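Local coordinates for protein Rab GDP-dissociation inhibitor (Saccharomyces cerevisiae, PDB 2BCG) that inhibits GDP release from the Rab GTPase SEC4, extracts GDP-bound YPT7 from vacuolar membranes and is essential to the yeast secretory pathway, at residues 15-20 with 290-295; 116-121 with 232-237; 176-181 with 205-210; 312-317 with 391-396. All coordinates share one frame; numbering follows the deposited sequence. Where two conformers were deposited one is given.

Interaction 1 (15-20 with 290-295); sequences IVLGTG and PLVIAD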
loop_
_atom_site.group_PDB
_atom_site.type_symbol
_atom_site.label_atom_id
_atom_site.label_comp_id
_atom_site.label_asym_id
_atom_site.label_seq_id
_atom_site.Cartn_x
_atom_site.Cartn_y
_atom_site.Cartn_z
ATOM N N ILE A 15 -6.755 6.817 19.409
ATOM C CA ILE A 15 -7.539 5.780 18.712
ATOM C C ILE A 15 -7.670 6.168 17.235
ATOM O O ILE A 15 -7.935 7.311 16.910
ATOM C CB ILE A 15 -8.911 5.585 19.387
ATOM C CG1 ILE A 15 -8.672 4.976 20.774
ATOM C CG2 ILE A 15 -9.836 4.697 18.532
ATOM C CD1 ILE A 15 -9.931 4.950 21.664
ATOM N N VAL A 16 -7.436 5.197 16.348
ATOM C CA VAL A 16 -7.564 5.431 14.904
ATOM C C VAL A 16 -8.644 4.472 14.384
ATOM O O VAL A 16 -8.635 3.293 14.755
ATOM C CB VAL A 16 -6.219 5.212 14.192
ATOM C CG1 VAL A 16 -6.311 5.584 12.707
ATOM C CG2 VAL A 16 -5.111 6.046 14.884
ATOM N N LEU A 17 -9.553 5.000 13.565
ATOM C CA LEU A 17 -10.687 4.236 13.016
ATOM C C LEU A 17 -10.617 4.192 11.503
ATOM O O LEU A 17 -10.563 5.239 10.829
ATOM C CB LEU A 17 -12.030 4.826 13.440
ATOM C CG LEU A 17 -12.185 4.971 14.965
ATOM C CD1 LEU A 17 -13.551 5.608 15.249
ATOM C CD2 LEU A 17 -12.038 3.638 15.667
ATOM N N GLY A 18 -10.635 2.959 10.996
ATOM C CA GLY A 18 -10.474 2.692 9.571
ATOM C C GLY A 18 -9.030 2.505 9.178
ATOM O O GLY A 18 -8.130 3.243 9.633
ATOM N N THR A 19 -8.796 1.502 8.328
ATOM C CA THR A 19 -7.416 1.227 7.913
ATOM C C THR A 19 -7.155 1.593 6.460
ATOM O O THR A 19 -6.330 0.949 5.798
ATOM C CB THR A 19 -7.026 -0.248 8.156
ATOM O OG1 THR A 19 -7.932 -1.121 7.447
ATOM C CG2 THR A 19 -7.062 -0.596 9.637
ATOM N N GLY A 20 -7.809 2.650 5.969
ATOM C CA GLY A 20 -7.277 3.335 4.790
ATOM C C GLY A 20 -5.851 3.817 4.942
ATOM O O GLY A 20 -5.355 4.046 6.064
ATOM N N PRO A 290 -7.489 10.533 24.413
ATOM C CA PRO A 290 -7.827 11.969 24.273
ATOM C C PRO A 290 -8.177 12.452 22.865
ATOM O O PRO A 290 -8.787 13.529 22.710
ATOM C CB PRO A 290 -6.557 12.689 24.742
ATOM C CG PRO A 290 -5.522 11.684 24.924
ATOM C CD PRO A 290 -6.097 10.318 24.840
ATOM N N LEU A 291 -7.842 11.665 21.844
ATOM C CA LEU A 291 -8.223 12.047 20.493
ATOM C C LEU A 291 -8.461 10.818 19.617
ATOM O O LEU A 291 -7.981 9.722 19.919
ATOM C CB LEU A 291 -7.160 12.967 19.855
ATOM C CG LEU A 291 -5.756 12.412 19.656
ATOM C CD1 LEU A 291 -5.640 12.096 18.180
ATOM C CD2 LEU A 291 -4.640 13.377 20.050
ATOM N N VAL A 292 -9.202 11.045 18.537
ATOM C CA VAL A 292 -9.430 10.016 17.518
ATOM C C VAL A 292 -9.032 10.586 16.142
ATOM O O VAL A 292 -9.208 11.786 15.860
ATOM C CB VAL A 292 -10.915 9.518 17.532
ATOM C CG1 VAL A 292 -11.891 10.601 17.094
ATOM C CG2 VAL A 292 -11.073 8.236 16.671
ATOM N N ILE A 293 -8.500 9.706 15.297
ATOM C CA ILE A 293 -8.236 9.982 13.868
ATOM C C ILE A 293 -9.100 8.969 13.107
ATOM O O ILE A 293 -9.093 7.792 13.438
ATOM C CB ILE A 293 -6.740 9.792 13.541
ATOM C CG1 ILE A 293 -5.876 10.767 14.369
ATOM C CG2 ILE A 293 -6.508 9.902 12.020
ATOM C CD1 ILE A 293 -4.428 10.547 14.237
ATOM N N ALA A 294 -9.893 9.421 12.143
ATOM C CA ALA A 294 -10.814 8.490 11.483
ATOM C C ALA A 294 -11.154 8.909 10.072
ATOM O O ALA A 294 -10.995 10.079 9.705
ATOM C CB ALA A 294 -12.077 8.367 12.283
ATOM N N ASP A 295 -11.616 7.951 9.274
ATOM C CA ASP A 295 -12.159 8.313 7.973
ATOM C C ASP A 295 -13.639 8.726 8.041
ATOM O O ASP A 295 -14.307 8.501 9.062
ATOM C CB ASP A 295 -11.860 7.216 6.920
ATOM C CG ASP A 295 -12.767 5.998 7.026
ATOM O OD1 ASP A 295 -14.009 6.108 7.100
ATOM O OD2 ASP A 295 -12.217 4.874 6.965
HETATM O O HOH W 1 -9.578 4.457 6.901
#
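Leu17 and Val292 meet at about a right angle, Leu17 CG resting 3.8 Å from Val292 CG2, on the sheet face that also carries Ile15 and Ala294. Beside them Leu17 CB lies 3.7 Å from Ala294 CB. Val292 CG2, anti to its own nitrogen, is aimed across at the neighbouring strand, where it also comes within 3.3 Å of Ile15 O. Val16 and Ile293 occupy the other face and touch more lightly.

What sets these side chains abreast is a parallel backbone ladder, the short strand axes running 16° apart. Ile15 N donates to Leu291 O almost straight, Ile293 N to Ile15 O, and Leu17 N to Ile293 O at 2.8 Å. The ladder ends with Asp295 N on Leu17 O, longer at 3.3 Å and bent to 150°. Beyond it the chains part: Gly18 adopts a phi of 90°, at which a CB would press on the preceding carbonyl oxygen and clash with Asp295 OD2. That carboxylate oxygen instead takes a hydrogen bond from a water, 2.7 Å away, which accepts from Gly20 N, the N-cap of helix 21-32; Asp295 OD1 is held by Thr297.

Strands 37-40 and 411-413 continue the sheet on either side. A first strand running into a glycine turn and helix, within a parallel sheet, is the beta-alpha-beta start of a Rossmann-like fold, as expected of the Rab GDI family.

Interaction 2 (116-121 with 232-237); sequences SGSYVF and SPYLYP
Gly117 and Ser232 bring the two backbones together at one point, their CA atoms 4.7 Å apart, and no hydrogen bond or beta bridge joins the segments. The contact is therefore a touch near the start of each segment, with 150 Å² buried in all.

At the point of nearest approach the methylene of Ser232 does the touching: its CB stands over the glycine backbone, 3.7 Å from Gly117 CA and 3.9 Å from Gly117 N. The hydroxyl is engaged within its own turn: chi1 of 80° sets OG between the backbone nitrogen and the carbonyl carbon, where Ser232 OG accepts from Tyr234 N at 3.0 Å with an angle of 166°. This is an ST turn, and the same OG is hydrogen-bonded to Val115 O, so the serine ties the turn to the chain just ahead of Ser116.

Further along both segments, Ser118 CB approaches Tyr234 CE2 obliquely at 4.3 Å, a loose contact. Their polar ends share a partner, because Ser118 OG and Tyr234 OH are both hydrogen-bonded to Gln331 NE2. The ring is steadied by Pro233, whose CG lies 3.6 Å above the ring plane and over its centre.

Strand 234-237 runs into the region that interacts with YPT1, and Leu235 packs on an apolar side chain of the other protein chain. Two sheets meet here: strand 118-122 pairs with 125-128 and 330-334 in the large mixed sheet, whereas strand 234-237 runs between 91-92 and 112-114 in the small antiparallel one. Helix 212-229 packs against Pro233 and Leu235.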
loop_
_atom_site.group_PDB
_atom_site.type_symbol
_atom_site.label_atom_id
_atom_site.label_comp_id
_atom_site.label_asym_id
_atom_site.label_seq_id
_atom_site.Cartn_x
_atom_site.Cartn_y
_atom_site.Cartn_z
ATOM N N SER A 116 5.250 2.204 -17.022
ATOM C CA SER A 116 5.976 2.335 -18.321
ATOM C C SER A 116 5.902 3.696 -18.990
ATOM O O SER A 116 6.842 4.110 -19.720
ATOM C CB SER A 116 5.498 1.276 -19.313
ATOM O OG SER A 116 5.490 0.018 -18.684
ATOM N N GLY A 117 4.827 4.413 -18.767
ATOM C CA GLY A 117 4.699 5.720 -19.416
ATOM C C GLY A 117 3.410 6.397 -19.074
ATOM O O GLY A 117 2.525 5.768 -18.481
ATOM N N SER A 118 3.316 7.679 -19.445
ATOM C CA SER A 118 2.080 8.478 -19.329
ATOM C C SER A 118 1.768 8.924 -20.752
ATOM O O SER A 118 2.666 9.424 -21.450
ATOM C CB SER A 118 2.284 9.684 -18.402
ATOM O OG SER A 118 1.136 10.530 -18.370
ATOM N N TYR A 119 0.510 8.731 -21.174
ATOM C CA TYR A 119 0.040 9.054 -22.543
ATOM C C TYR A 119 -1.009 10.117 -22.464
ATOM O O TYR A 119 -1.798 10.124 -21.530
ATOM C CB TYR A 119 -0.582 7.819 -23.218
ATOM C CG TYR A 119 0.437 6.790 -23.624
ATOM C CD1 TYR A 119 1.110 6.040 -22.669
ATOM C CD2 TYR A 119 0.707 6.569 -24.952
ATOM C CE1 TYR A 119 2.048 5.094 -23.035
ATOM C CE2 TYR A 119 1.653 5.637 -25.339
ATOM C CZ TYR A 119 2.325 4.907 -24.367
ATOM O OH TYR A 119 3.259 3.947 -24.729
ATOM N N VAL A 120 -1.018 11.014 -23.448
ATOM C CA VAL A 120 -2.019 12.063 -23.513
ATOM C C VAL A 120 -2.860 11.879 -24.762
ATOM O O VAL A 120 -2.334 11.533 -25.817
ATOM C CB VAL A 120 -1.382 13.493 -23.415
ATOM C CG1 VAL A 120 -0.538 13.867 -24.673
ATOM C CG2 VAL A 120 -2.434 14.548 -23.114
ATOM N N PHE A 121 -4.171 12.054 -24.608
ATOM C CA PHE A 121 -5.141 11.971 -25.700
ATOM C C PHE A 121 -5.227 13.290 -26.452
ATOM O O PHE A 121 -5.342 14.356 -25.843
ATOM C CB PHE A 121 -6.482 11.641 -25.049
ATOM C CG PHE A 121 -7.652 11.498 -25.978
ATOM C CD1 PHE A 121 -8.111 10.234 -26.359
ATOM C CD2 PHE A 121 -8.375 12.619 -26.371
ATOM C CE1 PHE A 121 -9.269 10.082 -27.129
ATOM C CE2 PHE A 121 -9.515 12.485 -27.151
ATOM C CZ PHE A 121 -9.958 11.222 -27.546
ATOM N N SER A 232 8.682 7.304 -16.858
ATOM C CA SER A 232 7.492 8.037 -16.472
ATOM C C SER A 232 7.753 8.617 -15.081
ATOM O O SER A 232 8.719 8.259 -14.411
ATOM C CB SER A 232 6.260 7.106 -16.400
ATOM O OG SER A 232 6.288 6.392 -15.161
ATOM N N PRO A 233 6.857 9.487 -14.631
ATOM C CA PRO A 233 7.057 9.971 -13.262
ATOM C C PRO A 233 6.585 9.028 -12.138
ATOM O O PRO A 233 6.682 9.404 -10.967
ATOM C CB PRO A 233 6.225 11.239 -13.251
ATOM C CG PRO A 233 5.106 10.935 -14.200
ATOM C CD PRO A 233 5.678 10.095 -15.270
ATOM N N TYR A 234 6.100 7.830 -12.481
ATOM C CA TYR A 234 5.328 7.025 -11.514
ATOM C C TYR A 234 5.910 5.702 -11.124
ATOM O O TYR A 234 6.497 4.991 -11.961
ATOM C CB TYR A 234 3.949 6.710 -12.090
ATOM C CG TYR A 234 3.141 7.901 -12.516
ATOM C CD1 TYR A 234 2.823 8.900 -11.600
ATOM C CD2 TYR A 234 2.595 7.973 -13.791
ATOM C CE1 TYR A 234 2.065 9.996 -11.971
ATOM C CE2 TYR A 234 1.825 9.062 -14.175
ATOM C CZ TYR A 234 1.544 10.073 -13.258
ATOM O OH TYR A 234 0.751 11.139 -13.639
ATOM N N LEU A 235 5.630 5.339 -9.874
ATOM C CA LEU A 235 5.820 3.974 -9.369
ATOM C C LEU A 235 4.460 3.332 -8.979
ATOM O O LEU A 235 3.497 4.036 -8.765
ATOM C CB LEU A 235 6.724 4.005 -8.132
ATOM C CG LEU A 235 8.087 4.713 -8.219
ATOM C CD1 LEU A 235 8.793 4.718 -6.862
ATOM C CD2 LEU A 235 8.947 4.039 -9.307
ATOM N N TYR A 236 4.437 2.007 -8.880
ATOM C CA TYR A 236 3.226 1.279 -8.486
ATOM C C TYR A 236 3.659 0.063 -7.642
ATOM O O TYR A 236 4.624 -0.599 -7.988
ATOM C CB TYR A 236 2.427 0.831 -9.718
ATOM C CG TYR A 236 1.106 0.166 -9.365
ATOM C CD1 TYR A 236 -0.030 0.928 -9.092
ATOM C CD2 TYR A 236 1.012 -1.236 -9.262
ATOM C CE1 TYR A 236 -1.225 0.323 -8.709
ATOM C CE2 TYR A 236 -0.185 -1.838 -8.895
ATOM C CZ TYR A 236 -1.286 -1.062 -8.609
ATOM O OH TYR A 236 -2.447 -1.715 -8.260
ATOM N N PRO A 237 2.967 -0.207 -6.531
ATOM C CA PRO A 237 3.358 -1.351 -5.684
ATOM C C PRO A 237 2.991 -2.721 -6.251
ATOM O O PRO A 237 1.857 -2.944 -6.714
ATOM C CB PRO A 237 2.555 -1.140 -4.393
ATOM C CG PRO A 237 1.351 -0.370 -4.826
ATOM C CD PRO A 237 1.796 0.508 -5.987
#

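Interaction 3 (176-181 with 205-210); sequences NTMDEV and DDYLQQ
Asp179, Met178 and Leu208 have the most surface buried here, with Thr177 close behind; Leu208 O faces Asp179, while Met178 lies against Tyr207 and Gln210 O. Asp179 N donates to Leu208 O at 3.1 Å, in the carbonyl plane and on a lone pair, while Asp179 CB lies 3.3 Å from Leu208 O. At the end of the Asp179 side chain, OD1 takes a weak bond from Gln209 NE2, bent to 126° with carboxylate and amide planes 64° apart; OD2 forms a salt bridge with Lys192.

Met178 CG, anti to the backbone nitrogen, reaches the edge of the Tyr207 ring, 3.8 Å from Tyr207 CE2 and near the ring plane, before the chain bends at chi2. The side chain also packs on Ile219 of helix 212-229 and Phe153 of helix 144-159. Met178 N donates to Gln210 O at 3.2 Å, nearly in line with the carbonyl.

Thr177 is the N-cap of helix 178-184. Its OG1 accepts from Glu180 N, and Glu180 OE1 accepts from Thr177 N, a capping box; Asn176 ND2 reaches OE1 from the opposite face of the carboxylate. A water hydrogen-bonded to Thr177 OG1 (2.7 Å) donates to Gln209 OE1. A valine in place of Thr177 would probably leave Glu180 N without its cap and this water without one of its anchors.

The helix start thus meets the 3-10 turn leading into helix 212-229, which satisfies two first-turn amides through backbone carbonyls. Asp179 would probably also be favoured by the partial positive charge there.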
loop_
_atom_site.group_PDB
_atom_site.type_symbol
_atom_site.label_atom_id
_atom_site.label_comp_id
_atom_site.label_asym_id
_atom_site.label_seq_id
_atom_site.Cartn_x
_atom_site.Cartn_y
_atom_site.Cartn_z
ATOM N N ASN A 176 2.462 36.637 -9.617
ATOM C CA ASN A 176 2.093 36.356 -11.005
ATOM C C ASN A 176 1.221 35.101 -11.054
ATOM O O ASN A 176 1.468 34.168 -10.301
ATOM C CB ASN A 176 3.343 36.138 -11.855
ATOM C CG ASN A 176 4.081 37.434 -12.201
ATOM O OD1 ASN A 176 5.284 37.568 -11.924
ATOM N ND2 ASN A 176 3.388 38.361 -12.862
ATOM N N THR A 177 0.199 35.109 -11.913
ATOM C CA THR A 177 -0.613 33.914 -12.201
ATOM C C THR A 177 0.171 32.992 -13.145
ATOM O O THR A 177 1.167 33.399 -13.772
ATOM C CB THR A 177 -1.961 34.269 -12.885
ATOM O OG1 THR A 177 -1.707 34.730 -14.218
ATOM C CG2 THR A 177 -2.731 35.352 -12.111
ATOM N N MET A 178 -0.269 31.739 -13.251
ATOM C CA MET A 178 0.392 30.825 -14.157
ATOM C C MET A 178 0.242 31.286 -15.607
ATOM O O MET A 178 1.173 31.128 -16.378
ATOM C CB MET A 178 -0.092 29.382 -13.960
ATOM C CG MET A 178 0.891 28.370 -14.508
ATOM S SD MET A 178 2.603 28.533 -13.944
ATOM C CE MET A 178 3.480 27.546 -15.143
ATOM N N ASP A 179 -0.903 31.863 -15.965
ATOM C CA ASP A 179 -1.084 32.414 -17.322
ATOM C C ASP A 179 -0.043 33.499 -17.649
ATOM O O ASP A 179 0.474 33.549 -18.761
ATOM C CB ASP A 179 -2.485 32.987 -17.503
ATOM C CG ASP A 179 -3.123 32.567 -18.815
ATOM O OD1 ASP A 179 -4.345 32.825 -18.980
ATOM O OD2 ASP A 179 -2.428 31.960 -19.660
ATOM N N GLU A 180 0.263 34.348 -16.661
ATOM C CA GLU A 180 1.291 35.370 -16.821
ATOM C C GLU A 180 2.674 34.776 -16.971
ATOM O O GLU A 180 3.490 35.273 -17.741
ATOM C CB GLU A 180 1.259 36.365 -15.658
ATOM C CG GLU A 180 0.005 37.227 -15.650
ATOM C CD GLU A 180 -0.054 38.155 -14.451
ATOM O OE1 GLU A 180 0.565 37.843 -13.408
ATOM O OE2 GLU A 180 -0.729 39.198 -14.561
ATOM N N VAL A 181 2.940 33.667 -16.277
ATOM C CA VAL A 181 4.195 32.967 -16.452
ATOM C C VAL A 181 4.301 32.411 -17.893
ATOM O O VAL A 181 5.348 32.520 -18.538
ATOM C CB VAL A 181 4.374 31.822 -15.383
ATOM C CG1 VAL A 181 5.519 30.910 -15.753
ATOM C CG2 VAL A 181 4.587 32.399 -13.982
ATOM N N ASP A 205 -8.707 23.751 -15.759
ATOM C CA ASP A 205 -7.943 24.961 -16.057
ATOM C C ASP A 205 -8.044 26.093 -15.039
ATOM O O ASP A 205 -7.623 27.217 -15.334
ATOM C CB ASP A 205 -8.338 25.485 -17.431
ATOM C CG ASP A 205 -7.704 24.702 -18.541
ATOM O OD1 ASP A 205 -8.212 24.789 -19.672
ATOM O OD2 ASP A 205 -6.704 24.001 -18.266
ATOM N N ASP A 206 -8.582 25.807 -13.858
ATOM C CA ASP A 206 -8.677 26.820 -12.796
ATOM C C ASP A 206 -7.319 27.454 -12.496
ATOM O O ASP A 206 -7.239 28.661 -12.254
ATOM C CB ASP A 206 -9.205 26.208 -11.506
ATOM C CG ASP A 206 -10.636 25.704 -11.621
ATOM O OD1 ASP A 206 -11.293 25.926 -12.667
ATOM O OD2 ASP A 206 -11.107 25.082 -10.635
ATOM N N TYR A 207 -6.258 26.639 -12.507
ATOM C CA TYR A 207 -4.888 27.076 -12.145
ATOM C C TYR A 207 -4.359 28.274 -12.956
ATOM O O TYR A 207 -3.442 28.972 -12.504
ATOM C CB TYR A 207 -3.898 25.921 -12.284
ATOM C CG TYR A 207 -3.475 25.680 -13.722
ATOM C CD1 TYR A 207 -4.287 24.943 -14.613
ATOM C CD2 TYR A 207 -2.270 26.205 -14.199
ATOM C CE1 TYR A 207 -3.892 24.726 -15.951
ATOM C CE2 TYR A 207 -1.863 26.008 -15.523
ATOM C CZ TYR A 207 -2.680 25.287 -16.394
ATOM O OH TYR A 207 -2.264 25.093 -17.689
ATOM N N LEU A 208 -4.907 28.484 -14.152
ATOM C CA LEU A 208 -4.438 29.552 -15.034
ATOM C C LEU A 208 -4.544 30.941 -14.386
ATOM O O LEU A 208 -3.702 31.814 -14.628
ATOM C CB LEU A 208 -5.211 29.539 -16.344
ATOM C CG LEU A 208 -4.945 28.432 -17.378
ATOM C CD1 LEU A 208 -5.937 28.616 -18.516
ATOM C CD2 LEU A 208 -3.517 28.468 -17.905
ATOM N N GLN A 209 -5.566 31.120 -13.559
ATOM C CA GLN A 209 -5.835 32.423 -12.953
ATOM C C GLN A 209 -5.464 32.458 -11.470
ATOM O O GLN A 209 -5.843 33.377 -10.749
ATOM C CB GLN A 209 -7.288 32.844 -13.205
ATOM C CG GLN A 209 -7.705 32.845 -14.688
ATOM C CD GLN A 209 -6.784 33.676 -15.593
ATOM O OE1 GLN A 209 -6.145 34.636 -15.150
ATOM N NE2 GLN A 209 -6.715 33.303 -16.872
ATOM N N GLN A 210 -4.693 31.465 -11.029
ATOM C CA GLN A 210 -4.235 31.371 -9.644
ATOM C C GLN A 210 -2.723 31.628 -9.596
ATOM O O GLN A 210 -2.053 31.476 -10.625
ATOM C CB GLN A 210 -4.559 29.987 -9.069
ATOM C CG GLN A 210 -6.019 29.811 -8.695
ATOM C CD GLN A 210 -6.410 28.367 -8.461
ATOM O OE1 GLN A 210 -5.565 27.470 -8.411
ATOM N NE2 GLN A 210 -7.707 28.134 -8.317
HETATM O O HOH W 2 -3.831 35.882 -15.345
#

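Interaction 4 (312-317 with 391-396); sequences RAICIL and EKFMGI
Phe393 and Ile316 form the dense part of this contact, Ile316 CD1 meeting the edge of the ring 3.6 Å from Phe393 CE2. Phe393 CG, anti to its carbonyl carbon (chi1 -56°), carries the ring toward strand 312-317, where Phe393 CD2 lies 3.6 Å from Ile314 O. Ile314 and Phe393 are a hydrogen-bonded antiparallel pair, Phe393 N to Ile314 O at 2.8 Å and Ile314 N to Phe393 O at 2.9 Å. Arg312 with Gly395 repeats the pattern, but Ile316 with Glu391 frays: the bond from Glu391 N to Ile316 O is weak at 3.5 Å.

The other face is sparser. Met394, folded at chi2 and chi3, sets SD 3.6 Å from Ala313 CB, but Lys392 only grazes Cys315, its CG 4.2 Å from Cys315 SG. Lys392 and Met394 here are partly exposed, as are Glu391 and Gly395 at the ends of the Phe393 face.

Strand 391-402 is the outermost strand of the mixed sheet within this chain, and 303-317 lies between it and 362-369. Helix 55-62 covers the Phe393 face, with Lys63 bridging to Glu391, and Phe383 of helix 380-383 covers Ala313, Cys315 and Met394.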
loop_
_atom_site.group_PDB
_atom_site.type_symbol
_atom_site.label_atom_id
_atom_site.label_comp_id
_atom_site.label_asym_id
_atom_site.label_seq_id
_atom_site.Cartn_x
_atom_site.Cartn_y
_atom_site.Cartn_z
ATOM N N ARG A 312 -15.800 5.321 -11.173
ATOM C CA ARG A 312 -14.622 4.476 -11.354
ATOM C C ARG A 312 -15.072 3.164 -11.981
ATOM O O ARG A 312 -15.949 2.448 -11.433
ATOM C CB ARG A 312 -13.897 4.234 -10.025
ATOM C CG ARG A 312 -13.356 5.552 -9.422
ATOM C CD ARG A 312 -12.757 5.394 -8.062
ATOM N NE ARG A 312 -12.082 6.620 -7.603
ATOM C CZ ARG A 312 -12.362 7.286 -6.471
ATOM N NH1 ARG A 312 -13.292 6.862 -5.639
ATOM N NH2 ARG A 312 -11.641 8.359 -6.145
ATOM N N ALA A 313 -14.529 2.910 -13.171
ATOM C CA ALA A 313 -14.930 1.736 -13.944
ATOM C C ALA A 313 -13.702 0.850 -14.004
ATOM O O ALA A 313 -12.735 1.185 -14.661
ATOM C CB ALA A 313 -15.345 2.118 -15.367
ATOM N N ILE A 314 -13.779 -0.291 -13.342
ATOM C CA ILE A 314 -12.706 -1.256 -13.319
ATOM C C ILE A 314 -12.949 -2.245 -14.454
ATOM O O ILE A 314 -13.960 -2.968 -14.470
ATOM C CB ILE A 314 -12.661 -1.990 -11.952
ATOM C CG1 ILE A 314 -12.466 -0.996 -10.791
ATOM C CG2 ILE A 314 -11.629 -3.133 -11.963
ATOM C CD1 ILE A 314 -12.789 -1.635 -9.438
ATOM N N CYS A 315 -12.057 -2.216 -15.447
ATOM C CA CYS A 315 -12.216 -3.060 -16.626
ATOM C C CYS A 315 -11.168 -4.141 -16.647
ATOM O O CYS A 315 -9.999 -3.863 -16.343
ATOM C CB CYS A 315 -12.043 -2.232 -17.887
ATOM S SG CYS A 315 -13.263 -0.880 -17.966
ATOM N N ILE A 316 -11.592 -5.357 -16.991
ATOM C CA ILE A 316 -10.657 -6.472 -17.157
ATOM C C ILE A 316 -10.518 -6.730 -18.639
ATOM O O ILE A 316 -11.511 -6.873 -19.348
ATOM C CB ILE A 316 -11.130 -7.760 -16.472
ATOM C CG1 ILE A 316 -11.275 -7.575 -14.955
ATOM C CG2 ILE A 316 -10.160 -8.913 -16.820
ATOM C CD1 ILE A 316 -11.927 -8.813 -14.243
ATOM N N LEU A 317 -9.267 -6.701 -19.083
ATOM C CA LEU A 317 -8.947 -7.012 -20.491
ATOM C C LEU A 317 -8.161 -8.290 -20.505
ATOM O O LEU A 317 -7.522 -8.639 -19.524
ATOM C CB LEU A 317 -8.105 -5.923 -21.138
ATOM C CG LEU A 317 -8.459 -4.456 -20.824
ATOM C CD1 LEU A 317 -7.482 -3.528 -21.467
ATOM C CD2 LEU A 317 -9.853 -4.109 -21.296
ATOM N N GLU A 391 -14.854 -7.731 -18.827
ATOM C CA GLU A 391 -15.838 -7.401 -17.782
ATOM C C GLU A 391 -15.590 -5.994 -17.305
ATOM O O GLU A 391 -14.453 -5.501 -17.316
ATOM C CB GLU A 391 -15.675 -8.388 -16.626
ATOM C CG GLU A 391 -16.788 -8.413 -15.613
ATOM C CD GLU A 391 -18.136 -8.639 -16.244
ATOM O OE1 GLU A 391 -18.560 -9.810 -16.266
ATOM O OE2 GLU A 391 -18.743 -7.657 -16.744
ATOM N N LYS A 392 -16.667 -5.360 -16.881
ATOM C CA LYS A 392 -16.622 -4.019 -16.297
ATOM C C LYS A 392 -17.266 -4.098 -14.909
ATOM O O LYS A 392 -18.344 -4.729 -14.751
ATOM C CB LYS A 392 -17.480 -3.050 -17.120
ATOM C CG LYS A 392 -17.002 -2.707 -18.488
ATOM C CD LYS A 392 -17.998 -1.746 -19.123
ATOM C CE LYS A 392 -17.545 -1.376 -20.513
ATOM N NZ LYS A 392 -18.662 -0.735 -21.290
ATOM N N PHE A 393 -16.649 -3.430 -13.935
ATOM C CA PHE A 393 -17.224 -3.290 -12.592
ATOM C C PHE A 393 -17.307 -1.801 -12.286
ATOM O O PHE A 393 -16.271 -1.134 -12.159
ATOM C CB PHE A 393 -16.361 -4.013 -11.572
ATOM C CG PHE A 393 -16.138 -5.475 -11.895
ATOM C CD1 PHE A 393 -16.966 -6.473 -11.355
ATOM C CD2 PHE A 393 -15.106 -5.863 -12.752
ATOM C CE1 PHE A 393 -16.760 -7.850 -11.671
ATOM C CE2 PHE A 393 -14.912 -7.230 -13.051
ATOM C CZ PHE A 393 -15.748 -8.200 -12.510
ATOM N N MET A 394 -18.527 -1.282 -12.194
ATOM C CA MET A 394 -18.722 0.155 -12.166
ATOM C C MET A 394 -19.158 0.589 -10.784
ATOM O O MET A 394 -20.068 -0.005 -10.195
ATOM C CB MET A 394 -19.857 0.580 -13.109
ATOM C CG MET A 394 -19.922 -0.062 -14.493
ATOM S SD MET A 394 -18.641 0.703 -15.439
ATOM C CE MET A 394 -19.338 2.302 -15.760
ATOM N N GLY A 395 -18.523 1.648 -10.304
ATOM C CA GLY A 395 -18.847 2.209 -8.988
ATOM C C GLY A 395 -18.817 3.718 -9.075
ATOM O O GLY A 395 -18.101 4.308 -9.915
ATOM N N ILE A 396 -19.604 4.352 -8.210
ATOM C CA ILE A 396 -19.601 5.816 -8.093
ATOM C C ILE A 396 -19.399 6.160 -6.619
ATOM O O ILE A 396 -20.043 5.570 -5.752
ATOM C CB ILE A 396 -20.912 6.428 -8.643
ATOM C CG1 ILE A 396 -21.008 6.091 -10.149
ATOM C CG2 ILE A 396 -20.951 7.921 -8.349
ATOM C CD1 ILE A 396 -22.335 6.539 -10.798
#

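How the interactions relate
From the N terminus, strand 14-17 finds its partner 292-294 only some 270 residues later, so interaction 1 closes the longest loop. Interaction 2 is nested inside it, joining the mixed sheet to the small antiparallel one, and interaction 3 is nested again inside interaction 2, closing a short, largely helical excursion. Interaction 4 follows in series, its first strand, 303-317, coming next in the chain after 292-294; it closes a loop of about 74 residues that includes strands 330-334, 345-351 and 362-369 of the mixed sheet. Interactions 2 and 4 reach that same sheet, their centres about 20 Å apart. No two contacts touch; the farthest apart, interactions 1 and 3, have centres about 37 Å apart.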